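Local coordinates for protein aldo-keto reductase AKR2E4 (Bombyx mori, PDB 3WCZ) that reduces 3-dehydroecdysone and some other carbonyl compounds with NADPH as cosubstrate, and may help regulate moulting in the silkworm, at residues A47-I52 and Q264-N269; I119-A124 and S298-Y303; E138-M143 and I174-N179. All coordinates share one frame; numbering follows the deposited sequence.

Contact 1. Residues A47-I52 and Q264-N269; sequences AGYRHI and QRIAQN. With NAP (NADP nicotinamide-adenine-dinucleotide phosphate), chain B.
Tyr49 and Ile266 form the hydrogen bond of this contact: the phenol OH donates to the Ile266 carbonyl O at 2.7 Å. The carbonyl is used on a lone pair in its own plane, with a C=O...O angle of 129°, and the oxygen lies at the edge of the ring. Tyrosine suits the place because its rigid, flat ring carries a donor at the far end. The hydroxyl is also a water's acceptor, and this water takes a hydrogen from Asn269 ND2, so protein and solvent together fix the phenol and the amide.

The apolar contacts are modest. Ile266 CG2 touches Tyr49 CE1 at 3.6 Å, where the two side chains meet at about a right angle. Ala47 CB rests on Ala267 CA at 4.2 Å, and two small side chains here let the backbones come close. Gly48 follows the end of helix 35-46 with positive phi in a Schellman motif, a conformation in which a CB would strike the preceding carbonyl.

The same helix 263-270 also holds the cofactor. Asn269 links Tyr49 with the adenine, reading its Hoogsteen edge: OD1 accepts from N6A at 2.8 Å while ND2 donates to N7A at 3.0 Å; an amide offers exactly this acceptor and donor side by side. Arg265 runs over the adenine, CD lying 3.5 Å from C5A, and bends at chi3 (-78°). Its NE then gives an almost straight bond to phosphate O2X (178°), and NH2 binds O1X. Two N-H groups in one plane thus grip the 2'-phosphate, which NADH lacks. The arrangement is that of the adenosine 2'-phosphate site of an aldo-keto reductase (beta/alpha)8 barrel, consistent with the enzyme's inactivity with NADH.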
loop_
_atom_site.group_PDB
_atom_site.type_symbol
_atom_site.label_atom_id
_atom_site.label_comp_id
_atom_site.label_asym_id
_atom_site.label_seq_id
_atom_site.Cartn_x
_atom_site.Cartn_y
_atom_site.Cartn_z
ATOM N N ALA A 47 -2.534 -1.503 18.790
ATOM C CA ALA A 47 -3.803 -2.145 18.428
ATOM C C ALA A 47 -3.641 -3.461 17.695
ATOM O O ALA A 47 -4.632 -4.093 17.317
ATOM C CB ALA A 47 -4.646 -1.196 17.584
ATOM N N GLY A 48 -2.405 -3.904 17.493
ATOM C CA GLY A 48 -2.151 -5.179 16.839
ATOM C C GLY A 48 -1.628 -5.174 15.418
ATOM O O GLY A 48 -1.309 -6.231 14.884
ATOM N N TYR A 49 -1.501 -3.998 14.813
ATOM C CA TYR A 49 -0.887 -3.941 13.485
ATOM C C TYR A 49 0.573 -4.363 13.587
ATOM O O TYR A 49 1.277 -4.030 14.560
ATOM C CB TYR A 49 -0.888 -2.524 12.918
ATOM C CG TYR A 49 -2.185 -1.949 12.459
ATOM C CD1 TYR A 49 -3.221 -1.699 13.355
ATOM C CD2 TYR A 49 -2.365 -1.563 11.135
ATOM C CE1 TYR A 49 -4.398 -1.097 12.943
ATOM C CE2 TYR A 49 -3.531 -0.944 10.714
ATOM C CZ TYR A 49 -4.549 -0.726 11.613
ATOM O OH TYR A 49 -5.692 -0.097 11.201
ATOM N N ARG A 50 1.019 -5.047 12.543
ATOM C CA ARG A 50 2.407 -5.441 12.415
ATOM C C ARG A 50 2.932 -5.081 11.032
ATOM O O ARG A 50 3.993 -5.576 10.641
ATOM C CB ARG A 50 2.553 -6.948 12.641
ATOM C CG ARG A 50 2.176 -7.406 14.066
ATOM C CD ARG A 50 3.097 -6.810 15.113
ATOM N NE ARG A 50 2.787 -7.259 16.474
ATOM C CZ ARG A 50 2.075 -6.562 17.348
ATOM N NH1 ARG A 50 1.543 -5.398 17.012
ATOM N NH2 ARG A 50 1.890 -7.048 18.583
ATOM N N HIS A 51 2.206 -4.305 10.257
ATOM C CA HIS A 51 2.637 -3.910 8.915
ATOM C C HIS A 51 2.367 -2.423 8.742
ATOM O O HIS A 51 1.244 -1.977 8.962
ATOM C CB HIS A 51 1.885 -4.767 7.867
ATOM C CG HIS A 51 2.276 -4.542 6.427
ATOM N ND1 HIS A 51 1.696 -5.262 5.409
ATOM C CD2 HIS A 51 3.140 -3.692 5.816
ATOM C CE1 HIS A 51 2.178 -4.877 4.245
ATOM N NE2 HIS A 51 3.071 -3.931 4.462
ATOM N N ILE A 52 3.417 -1.668 8.383
ATOM C CA ILE A 52 3.327 -0.229 8.133
ATOM C C ILE A 52 3.760 0.019 6.697
ATOM O O ILE A 52 4.801 -0.506 6.300
ATOM C CB ILE A 52 4.241 0.601 9.052
ATOM C CG1 ILE A 52 4.098 0.197 10.527
ATOM C CG2 ILE A 52 3.979 2.079 8.836
ATOM C CD1 ILE A 52 2.748 0.446 11.163
ATOM N N GLN A 264 -9.234 5.410 17.464
ATOM C CA GLN A 264 -10.356 4.516 17.365
ATOM C C GLN A 264 -10.511 3.902 15.959
ATOM O O GLN A 264 -10.759 2.710 15.824
ATOM C CB GLN A 264 -11.637 5.260 17.783
ATOM C CG GLN A 264 -11.672 5.732 19.265
ATOM C CD GLN A 264 -10.626 6.813 19.666
ATOM O OE1 GLN A 264 -10.335 7.773 18.924
ATOM N NE2 GLN A 264 -10.062 6.649 20.869
ATOM N N ARG A 265 -10.372 4.727 14.921
ATOM C CA ARG A 265 -10.507 4.198 13.558
ATOM C C ARG A 265 -9.346 3.273 13.205
ATOM O O ARG A 265 -9.549 2.269 12.548
ATOM C CB ARG A 265 -10.683 5.292 12.534
ATOM C CG ARG A 265 -12.030 5.977 12.691
ATOM C CD ARG A 265 -12.255 6.921 11.566
ATOM N NE ARG A 265 -11.550 8.183 11.680
ATOM C CZ ARG A 265 -11.970 9.246 12.356
ATOM N NH1 ARG A 265 -13.094 9.184 13.059
ATOM N NH2 ARG A 265 -11.255 10.360 12.338
ATOM N N ILE A 266 -8.159 3.567 13.715
ATOM C CA ILE A 266 -7.027 2.656 13.537
ATOM C C ILE A 266 -7.409 1.285 14.066
ATOM O O ILE A 266 -7.237 0.261 13.410
ATOM C CB ILE A 266 -5.774 3.237 14.254
ATOM C CG1 ILE A 266 -5.181 4.414 13.462
ATOM C CG2 ILE A 266 -4.735 2.166 14.474
ATOM C CD1 ILE A 266 -4.164 5.234 14.222
ATOM N N ALA A 267 -7.962 1.227 15.269
ATOM C CA ALA A 267 -8.313 -0.045 15.828
ATOM C C ALA A 267 -9.428 -0.740 15.028
ATOM O O ALA A 267 -9.407 -1.975 14.835
ATOM C CB ALA A 267 -8.740 0.125 17.279
ATOM N N GLN A 268 -10.418 0.027 14.586
ATOM C CA GLN A 268 -11.507 -0.554 13.793
ATOM C C GLN A 268 -11.014 -1.164 12.496
ATOM O O GLN A 268 -11.510 -2.192 12.047
ATOM C CB GLN A 268 -12.529 0.522 13.480
ATOM C CG GLN A 268 -13.295 0.954 14.710
ATOM C CD GLN A 268 -14.381 1.960 14.412
ATOM O OE1 GLN A 268 -14.226 2.857 13.584
ATOM N NE2 GLN A 268 -15.511 1.805 15.093
ATOM N N ASN A 269 -9.998 -0.541 11.912
ATOM C CA ASN A 269 -9.592 -0.881 10.555
ATOM C C ASN A 269 -8.837 -2.217 10.454
ATOM O O ASN A 269 -8.654 -2.731 9.356
ATOM C CB ASN A 269 -8.754 0.253 9.954
ATOM C CG ASN A 269 -9.565 1.472 9.597
ATOM O OD1 ASN A 269 -10.803 1.424 9.557
ATOM N ND2 ASN A 269 -8.894 2.580 9.372
HETATM P PA NAP B . -7.457 5.894 2.596
HETATM O O1A NAP B . -6.920 4.937 3.576
HETATM O O2A NAP B . -8.045 5.495 1.332
HETATM O O5B NAP B . -8.402 6.960 3.234
HETATM C C5B NAP B . -8.039 7.653 4.390
HETATM C C4B NAP B . -9.123 8.574 4.927
HETATM O O4B NAP B . -10.191 7.784 5.483
HETATM C C3B NAP B . -8.710 9.544 5.967
HETATM O O3B NAP B . -9.417 10.736 5.726
HETATM C C2B NAP B . -9.122 8.898 7.201
HETATM O O2B NAP B . -9.344 9.785 8.279
HETATM C C1B NAP B . -10.391 8.185 6.817
HETATM N N9A NAP B . -10.716 6.982 7.554
HETATM C C8A NAP B . -9.839 6.027 7.926
HETATM N N7A NAP B . -10.453 4.999 8.476
HETATM C C5A NAP B . -11.794 5.279 8.480
HETATM C C6A NAP B . -12.922 4.584 8.926
HETATM N N6A NAP B . -12.879 3.336 9.556
HETATM N N1A NAP B . -14.110 5.192 8.756
HETATM C C2A NAP B . -14.198 6.386 8.171
HETATM N N3A NAP B . -13.139 7.078 7.719
HETATM C C4A NAP B . -11.932 6.510 7.866
HETATM O O3 NAP B . -6.234 6.907 2.274
HETATM P PN NAP B . -4.989 7.023 1.288
HETATM O O1N NAP B . -3.953 7.740 2.073
HETATM O O2N NAP B . -5.471 7.611 0.009
HETATM O O5D NAP B . -4.513 5.543 0.958
HETATM C C5D NAP B . -4.056 4.698 1.961
HETATM C C4D NAP B . -2.548 4.412 1.951
HETATM O O4D NAP B . -2.161 3.729 0.773
HETATM C C3D NAP B . -1.677 5.627 1.949
HETATM O O3D NAP B . -1.673 6.301 3.192
HETATM C C2D NAP B . -0.407 5.075 1.531
HETATM O O2D NAP B . 0.189 4.350 2.569
HETATM C C1D NAP B . -0.845 4.161 0.408
HETATM N N1N NAP B . -0.894 4.698 -0.957
HETATM C C2N NAP B . 0.028 4.323 -1.863
HETATM C C3N NAP B . -0.028 4.812 -3.143
HETATM C C7N NAP B . 0.993 4.312 -4.093
HETATM O O7N NAP B . 1.599 3.226 -3.922
HETATM N N7N NAP B . 1.139 5.015 -5.235
HETATM C C4N NAP B . -0.993 5.766 -3.519
HETATM C C5N NAP B . -1.961 6.140 -2.577
HETATM C C6N NAP B . -1.869 5.577 -1.310
HETATM P P2B NAP B . -8.613 9.623 9.695
HETATM O O1X NAP B . -9.103 10.851 10.487
HETATM O O2X NAP B . -9.096 8.385 10.314
HETATM O O3X NAP B . -7.127 9.646 9.437
HETATM O O HOH W 1 -5.935 2.368 9.629
#

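Contact 2. Residues I119-A124 and S298-Y303; sequences IHFPIA and SDWKDY. With NAP (NADP nicotinamide-adenine-dinucleotide phosphate), chain B.
Ile123 and Tyr303 mark the closest backbone approach, 7.0 Å between their CA atoms, where the loop 119-124 passes the type I turn that runs from Trp300 to Tyr303. The first segment leaves strand 114-119 at the C-terminal rim of the (beta/alpha)8 barrel, and the second belongs to the C-terminal tail, which folds over this rim near the nicotinamide end, as in other aldo-keto reductases.

Side chains bridge the distance. Trp300 points the edge of its six-membered ring at the face of Phe121 in a T-shaped pair, the planes 84° apart and the centroids separated by 5.4 Å. Its CZ3 stands over the centre of the phenyl ring, where the slightly positive C-H edge of tryptophan meets the electron-rich face of phenylalanine. Phe121 in turn lies against Asn159, which binds NADP.

Ile123 serves both aromatic residues of the turn because it is branched. With CG1 beside the backbone N (chi1 -59°), one arm ends in CD1, 3.6 Å from Trp300 CE3, while the other, CG2, meets the ring edge of Tyr303 at CD2, 3.7 Å away.

His120 turns the edge of its ring to the cofactor: NE2 comes within 3.4 Å of the nicotinamide amide nitrogen N7N. Its ring also packs edge-to-face with Trp89. Putting an alanine here would probably cost the carboxamide its neighbouring ring edge and Trp89 its aromatic partner, opening a gap in which the carboxamide could turn more easily.

Tyr303 OH is hydrogen-bonded to Asp129 O, and one face of its ring carries Trp300 CD1, 3.6 Å above the plane and offset toward the rim.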
loop_
_atom_site.group_PDB
_atom_site.type_symbol
_atom_site.label_atom_id
_atom_site.label_comp_id
_atom_site.label_asym_id
_atom_site.label_seq_id
_atom_site.Cartn_x
_atom_site.Cartn_y
_atom_site.Cartn_z
ATOM N N ILE A 119 9.228 -0.454 -6.041
ATOM C CA ILE A 119 9.372 0.619 -7.006
ATOM C C ILE A 119 8.042 1.386 -6.991
ATOM O O ILE A 119 6.990 0.797 -7.281
ATOM C CB ILE A 119 9.646 0.089 -8.428
ATOM C CG1 ILE A 119 10.896 -0.796 -8.459
ATOM C CG2 ILE A 119 9.768 1.272 -9.397
ATOM C CD1 ILE A 119 11.248 -1.251 -9.879
ATOM N N HIS A 120 8.049 2.672 -6.660
ATOM C CA HIS A 120 6.801 3.400 -6.391
ATOM C C HIS A 120 5.941 3.573 -7.646
ATOM O O HIS A 120 4.723 3.434 -7.592
ATOM C CB HIS A 120 7.148 4.765 -5.748
ATOM C CG HIS A 120 6.036 5.374 -4.950
ATOM N ND1 HIS A 120 6.269 6.128 -3.822
ATOM C CD2 HIS A 120 4.692 5.363 -5.134
ATOM C CE1 HIS A 120 5.106 6.554 -3.343
ATOM N NE2 HIS A 120 4.136 6.088 -4.109
ATOM N N PHE A 121 6.586 3.882 -8.775
ATOM C CA PHE A 121 5.941 3.935 -10.089
ATOM C C PHE A 121 6.907 3.403 -11.143
ATOM O O PHE A 121 8.144 3.481 -10.967
ATOM C CB PHE A 121 5.593 5.379 -10.513
ATOM C CG PHE A 121 4.445 5.987 -9.768
ATOM C CD1 PHE A 121 4.677 6.675 -8.600
ATOM C CD2 PHE A 121 3.157 5.916 -10.266
ATOM C CE1 PHE A 121 3.618 7.258 -7.894
ATOM C CE2 PHE A 121 2.078 6.459 -9.562
ATOM C CZ PHE A 121 2.319 7.144 -8.383
ATOM N N PRO A 122 6.373 2.990 -12.300
ATOM C CA PRO A 122 7.267 2.525 -13.379
ATOM C C PRO A 122 7.904 3.685 -14.146
ATOM O O PRO A 122 8.762 3.431 -14.982
ATOM C CB PRO A 122 6.343 1.696 -14.286
ATOM C CG PRO A 122 4.954 2.251 -14.043
ATOM C CD PRO A 122 4.959 2.690 -12.580
ATOM N N ILE A 123 7.470 4.902 -13.892
ATOM C CA ILE A 123 7.979 6.113 -14.512
ATOM C C ILE A 123 9.263 6.532 -13.825
ATOM O O ILE A 123 9.400 6.440 -12.610
ATOM C CB ILE A 123 6.943 7.260 -14.364
ATOM C CG1 ILE A 123 5.616 6.863 -15.022
ATOM C CG2 ILE A 123 7.451 8.541 -14.941
ATOM C CD1 ILE A 123 4.446 7.731 -14.557
ATOM N N ALA A 124 10.204 7.035 -14.627
ATOM C CA ALA A 124 11.455 7.617 -14.127
ATOM C C ALA A 124 11.415 9.114 -14.413
ATOM O O ALA A 124 11.014 9.531 -15.502
ATOM C CB ALA A 124 12.644 6.994 -14.790
ATOM N N SER A 298 -2.297 12.146 -14.091
ATOM C CA SER A 298 -2.441 12.371 -15.527
ATOM C C SER A 298 -1.517 13.444 -16.088
ATOM O O SER A 298 -1.300 13.479 -17.296
ATOM C CB SER A 298 -3.902 12.676 -15.888
ATOM O OG SER A 298 -4.415 13.746 -15.139
ATOM N N ASP A 299 -0.922 14.278 -15.242
ATOM C CA ASP A 299 0.099 15.204 -15.744
ATOM C C ASP A 299 1.294 14.447 -16.350
ATOM O O ASP A 299 2.076 15.032 -17.105
ATOM C CB ASP A 299 0.632 16.133 -14.650
ATOM C CG ASP A 299 -0.339 17.243 -14.273
ATOM O OD1 ASP A 299 -1.388 17.388 -14.914
ATOM O OD2 ASP A 299 -0.022 17.978 -13.314
ATOM N N TRP A 300 1.449 13.164 -16.006
ATOM C CA TRP A 300 2.560 12.335 -16.468
ATOM C C TRP A 300 2.173 11.449 -17.661
ATOM O O TRP A 300 2.937 10.565 -18.032
ATOM C CB TRP A 300 3.063 11.419 -15.342
ATOM C CG TRP A 300 3.708 12.094 -14.158
ATOM C CD1 TRP A 300 4.280 13.333 -14.118
ATOM C CD2 TRP A 300 3.852 11.544 -12.832
ATOM N NE1 TRP A 300 4.766 13.592 -12.854
ATOM C CE2 TRP A 300 4.509 12.512 -12.047
ATOM C CE3 TRP A 300 3.479 10.337 -12.235
ATOM C CZ2 TRP A 300 4.822 12.294 -10.706
ATOM C CZ3 TRP A 300 3.777 10.133 -10.901
ATOM C CH2 TRP A 300 4.429 11.104 -10.154
ATOM N N LYS A 301 1.009 11.694 -18.262
ATOM C CA LYS A 301 0.456 10.812 -19.266
ATOM C C LYS A 301 1.380 10.563 -20.451
ATOM O O LYS A 301 1.349 9.471 -21.042
ATOM C CB LYS A 301 -0.891 11.375 -19.728
ATOM C CG LYS A 301 -1.744 10.417 -20.524
ATOM C CD LYS A 301 -3.145 11.016 -20.712
ATOM C CE LYS A 301 -4.193 10.279 -19.896
ATOM N NZ LYS A 301 -5.564 10.791 -20.182
ATOM N N ASP A 302 2.199 11.557 -20.806
ATOM C CA ASP A 302 3.074 11.416 -21.968
ATOM C C ASP A 302 4.452 10.893 -21.588
ATOM O O ASP A 302 5.321 10.758 -22.454
ATOM C CB ASP A 302 3.232 12.729 -22.750
ATOM C CG ASP A 302 3.767 12.512 -24.153
ATOM O OD1 ASP A 302 3.201 11.651 -24.852
ATOM O OD2 ASP A 302 4.760 13.191 -24.564
ATOM N N TYR A 303 4.683 10.612 -20.309
ATOM C CA TYR A 303 5.987 10.109 -19.875
ATOM C C TYR A 303 6.181 8.655 -20.266
ATOM O O TYR A 303 5.225 7.853 -20.224
ATOM C CB TYR A 303 6.133 10.199 -18.352
ATOM C CG TYR A 303 6.360 11.595 -17.783
ATOM C CD1 TYR A 303 5.804 12.728 -18.368
ATOM C CD2 TYR A 303 7.121 11.763 -16.637
ATOM C CE1 TYR A 303 6.024 14.001 -17.838
ATOM C CE2 TYR A 303 7.338 13.019 -16.092
ATOM C CZ TYR A 303 6.781 14.133 -16.694
ATOM O OH TYR A 303 7.012 15.388 -16.127
HETATM P PA NAP B . -7.457 5.894 2.596
HETATM O O1A NAP B . -6.920 4.937 3.576
HETATM O O2A NAP B . -8.045 5.495 1.332
HETATM O O5B NAP B . -8.402 6.960 3.234
HETATM C C5B NAP B . -8.039 7.653 4.390
HETATM C C4B NAP B . -9.123 8.574 4.927
HETATM O O4B NAP B . -10.191 7.784 5.483
HETATM C C3B NAP B . -8.710 9.544 5.967
HETATM O O3B NAP B . -9.417 10.736 5.726
HETATM C C2B NAP B . -9.122 8.898 7.201
HETATM O O2B NAP B . -9.344 9.785 8.279
HETATM C C1B NAP B . -10.391 8.185 6.817
HETATM N N9A NAP B . -10.716 6.982 7.554
HETATM C C8A NAP B . -9.839 6.027 7.926
HETATM N N7A NAP B . -10.453 4.999 8.476
HETATM C C5A NAP B . -11.794 5.279 8.480
HETATM C C6A NAP B . -12.922 4.584 8.926
HETATM N N6A NAP B . -12.879 3.336 9.556
HETATM N N1A NAP B . -14.110 5.192 8.756
HETATM C C2A NAP B . -14.198 6.386 8.171
HETATM N N3A NAP B . -13.139 7.078 7.719
HETATM C C4A NAP B . -11.932 6.510 7.866
HETATM O O3 NAP B . -6.234 6.907 2.274
HETATM P PN NAP B . -4.989 7.023 1.288
HETATM O O1N NAP B . -3.953 7.740 2.073
HETATM O O2N NAP B . -5.471 7.611 0.009
HETATM O O5D NAP B . -4.513 5.543 0.958
HETATM C C5D NAP B . -4.056 4.698 1.961
HETATM C C4D NAP B . -2.548 4.412 1.951
HETATM O O4D NAP B . -2.161 3.729 0.773
HETATM C C3D NAP B . -1.677 5.627 1.949
HETATM O O3D NAP B . -1.673 6.301 3.192
HETATM C C2D NAP B . -0.407 5.075 1.531
HETATM O O2D NAP B . 0.189 4.350 2.569
HETATM C C1D NAP B . -0.845 4.161 0.408
HETATM N N1N NAP B . -0.894 4.698 -0.957
HETATM C C2N NAP B . 0.028 4.323 -1.863
HETATM C C3N NAP B . -0.028 4.812 -3.143
HETATM C C7N NAP B . 0.993 4.312 -4.093
HETATM O O7N NAP B . 1.599 3.226 -3.922
HETATM N N7N NAP B . 1.139 5.015 -5.235
HETATM C C4N NAP B . -0.993 5.766 -3.519
HETATM C C5N NAP B . -1.961 6.140 -2.577
HETATM C C6N NAP B . -1.869 5.577 -1.310
HETATM P P2B NAP B . -8.613 9.623 9.695
HETATM O O1X NAP B . -9.103 10.851 10.487
HETATM O O2X NAP B . -9.096 8.385 10.314
HETATM O O3X NAP B . -7.127 9.646 9.437
#

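Contact 3. Residues E138-M143 and I174-N179; sequences ETWQGM and IRPVIN. With EDO (1,2-ethanediol), chain C.
Trp140 reaches from helix 136-148 to Ile174 and Pro176, and nearly everything in this contact passes through its indole. From CB the ring leaves the helix with CG anti to the backbone N (chi1 -171°), which carries the indole toward the strands and the loop before strand 178-182. Met143, almost one turn further along the helix, lays its CB over one face of the ring, 3.7 Å above the plane and toward the rim. Past CG, the atoms CD1 and CE2 flank NE1 around one carbonyl oxygen, Ile174 O, to which NE1 donates at 2.9 Å. The donor sits almost on the extension of the carbonyl bond, with a C=O...N angle of 171°, and the N-H points somewhat off the oxygen (141°). That oxygen lies near the indole plane, at its edge, and is 3.3 Å from CZ2 as well; Ser172 OG is its second hydrogen-bond partner. The Ile174 methyl CG2 lies beside NE1, 4.1 Å away, giving the polar atom an apolar flank.

Further out the ring offers only carbon. CZ2 passes the backbone at Pro176 N, 3.7 Å away, and the far corner, CH2, touches Pro176 CB at 3.8 Å, the two side chains crossing at about a right angle. Tryptophan suits the position because it joins one N-H to a broad apolar edge, and the rigid proline ring gives that edge a fixed surface. Arg175 binds 1,2-ethanediol, probably from the crystallisation liquor: its backbone N donates to O2, and NE and NH2 to O1.

The indole lies between successive elements of the barrel wall: it packs on Ile155 and Val157 of strand 152-158 and on Leu168 of helix 162-170, while the loop it touches leads into the next parallel strand, 178-182.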
loop_
_atom_site.group_PDB
_atom_site.type_symbol
_atom_site.label_atom_id
_atom_site.label_comp_id
_atom_site.label_asym_id
_atom_site.label_seq_id
_atom_site.Cartn_x
_atom_site.Cartn_y
_atom_site.Cartn_z
ATOM N N GLU A 138 15.857 -1.984 -15.574
ATOM C CA GLU A 138 17.113 -1.597 -14.964
ATOM C C GLU A 138 16.947 -1.321 -13.468
ATOM O O GLU A 138 17.746 -1.743 -12.633
ATOM C CB GLU A 138 17.704 -0.383 -15.661
ATOM C CG GLU A 138 18.916 0.082 -14.938
ATOM C CD GLU A 138 19.659 1.201 -15.621
ATOM O OE1 GLU A 138 19.726 1.162 -16.874
ATOM O OE2 GLU A 138 20.197 2.086 -14.912
ATOM N N THR A 139 15.881 -0.602 -13.131
ATOM C CA THR A 139 15.605 -0.290 -11.745
ATOM C C THR A 139 15.451 -1.605 -10.970
ATOM O O THR A 139 15.914 -1.752 -9.838
ATOM C CB THR A 139 14.312 0.535 -11.670
ATOM O OG1 THR A 139 14.374 1.601 -12.627
ATOM C CG2 THR A 139 14.076 1.099 -10.280
ATOM N N TRP A 140 14.776 -2.567 -11.603
ATOM C CA TRP A 140 14.517 -3.856 -10.966
ATOM C C TRP A 140 15.826 -4.588 -10.699
ATOM O O TRP A 140 15.933 -5.307 -9.687
ATOM C CB TRP A 140 13.559 -4.695 -11.817
ATOM C CG TRP A 140 13.080 -5.927 -11.122
ATOM C CD1 TRP A 140 13.394 -7.213 -11.435
ATOM C CD2 TRP A 140 12.241 -5.987 -9.974
ATOM N NE1 TRP A 140 12.791 -8.073 -10.551
ATOM C CE2 TRP A 140 12.055 -7.340 -9.656
ATOM C CE3 TRP A 140 11.621 -5.014 -9.175
ATOM C CZ2 TRP A 140 11.280 -7.753 -8.574
ATOM C CZ3 TRP A 140 10.870 -5.428 -8.109
ATOM C CH2 TRP A 140 10.702 -6.772 -7.817
ATOM N N GLN A 141 16.829 -4.427 -11.551
ATOM C CA GLN A 141 18.091 -5.023 -11.226
ATOM C C GLN A 141 18.707 -4.423 -9.961
ATOM O O GLN A 141 19.272 -5.147 -9.143
ATOM C CB GLN A 141 19.028 -4.895 -12.379
ATOM C CG GLN A 141 20.244 -5.583 -12.046
ATOM C CD GLN A 141 21.147 -5.609 -13.173
ATOM O OE1 GLN A 141 20.758 -5.327 -14.313
ATOM N NE2 GLN A 141 22.384 -5.959 -12.891
ATOM N N GLY A 142 18.533 -3.119 -9.745
ATOM C CA GLY A 142 18.952 -2.505 -8.501
ATOM C C GLY A 142 18.164 -3.080 -7.322
ATOM O O GLY A 142 18.708 -3.229 -6.238
ATOM N N MET A 143 16.869 -3.343 -7.526
ATOM C CA MET A 143 16.037 -3.965 -6.501
ATOM C C MET A 143 16.560 -5.362 -6.165
ATOM O O MET A 143 16.631 -5.723 -4.981
ATOM C CB MET A 143 14.566 -4.043 -6.927
ATOM C CG MET A 143 13.931 -2.680 -7.207
ATOM S SD MET A 143 13.745 -1.567 -5.781
ATOM C CE MET A 143 12.319 -2.334 -5.003
ATOM N N ILE A 174 13.820 -12.756 -10.632
ATOM C CA ILE A 174 12.846 -12.860 -9.565
ATOM C C ILE A 174 11.673 -11.930 -9.786
ATOM O O ILE A 174 11.879 -10.734 -9.973
ATOM C CB ILE A 174 13.508 -12.565 -8.287
ATOM C CG1 ILE A 174 12.485 -12.586 -7.156
ATOM C CG2 ILE A 174 14.139 -11.277 -8.301
ATOM C CD1 ILE A 174 13.133 -12.704 -5.803
ATOM N N ARG A 175 10.451 -12.448 -9.775
ATOM C CA ARG A 175 9.298 -11.586 -9.991
ATOM C C ARG A 175 8.939 -10.896 -8.670
ATOM O O ARG A 175 9.372 -11.296 -7.583
ATOM C CB ARG A 175 8.101 -12.324 -10.602
ATOM C CG ARG A 175 7.370 -13.171 -9.647
ATOM C CD ARG A 175 6.360 -14.093 -10.329
ATOM N NE ARG A 175 7.021 -14.984 -11.295
ATOM C CZ ARG A 175 6.396 -15.817 -12.116
ATOM N NH1 ARG A 175 5.077 -15.906 -12.140
ATOM N NH2 ARG A 175 7.116 -16.559 -12.938
ATOM N N PRO A 176 8.234 -9.781 -8.789
ATOM C CA PRO A 176 7.837 -9.059 -7.596
ATOM C C PRO A 176 6.984 -9.932 -6.690
ATOM O O PRO A 176 6.210 -10.771 -7.182
ATOM C CB PRO A 176 7.051 -7.869 -8.157
ATOM C CG PRO A 176 6.749 -8.196 -9.530
ATOM C CD PRO A 176 7.764 -9.131 -10.017
ATOM N N VAL A 177 7.118 -9.763 -5.381
ATOM C CA VAL A 177 6.202 -10.434 -4.443
ATOM C C VAL A 177 4.823 -9.788 -4.441
ATOM O O VAL A 177 3.835 -10.460 -4.172
ATOM C CB VAL A 177 6.712 -10.446 -2.984
ATOM C CG1 VAL A 177 7.965 -11.294 -2.849
ATOM C CG2 VAL A 177 6.961 -9.031 -2.448
ATOM N N ILE A 178 4.784 -8.499 -4.794
ATOM C CA ILE A 178 3.618 -7.642 -4.645
ATOM C C ILE A 178 3.578 -6.611 -5.750
ATOM O O ILE A 178 4.614 -6.129 -6.180
ATOM C CB ILE A 178 3.662 -6.933 -3.270
ATOM C CG1 ILE A 178 3.058 -7.892 -2.228
ATOM C CG2 ILE A 178 2.902 -5.558 -3.270
ATOM C CD1 ILE A 178 3.369 -7.577 -0.818
ATOM N N ASN A 179 2.361 -6.279 -6.179
ATOM C CA ASN A 179 2.052 -5.080 -6.939
ATOM C C ASN A 179 1.080 -4.283 -6.091
ATOM O O ASN A 179 -0.030 -4.771 -5.798
ATOM C CB ASN A 179 1.492 -5.421 -8.336
ATOM C CG ASN A 179 1.317 -4.192 -9.241
ATOM O OD1 ASN A 179 1.924 -3.149 -9.022
ATOM N ND2 ASN A 179 0.551 -4.364 -10.315
HETATM C C1 EDO C . 10.701 -15.976 -11.468
HETATM O O1 EDO C . 9.714 -15.152 -12.116
HETATM C C2 EDO C . 10.206 -16.375 -10.073
HETATM O O2 EDO C . 10.304 -15.230 -9.200
#

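Overall arrangement
The three contacts are spread around one barrel of eight parallel strands. Contacts 1 and 2 lie on opposite sides of the chain's centre, their own centres 31 Å apart, yet both touch the same NADP, one at the adenosine end and the other at the nicotinamide. Their segments alternate along the chain, whereas contact 3 is nested inside the loops closed by both. Contacts 1 and 3, centres 28 Å apart, reach the same sheet through strands 51-53 and 178-182. Contacts 2 and 3 are neighbours, with centres 17 Å apart: Ile119 CD1 packs 3.8 Å from Trp140 CE3. Contact 3 thus belongs to the barrel wall, while contacts 1 and 2 tie distant parts of the sequence together around the cofactor.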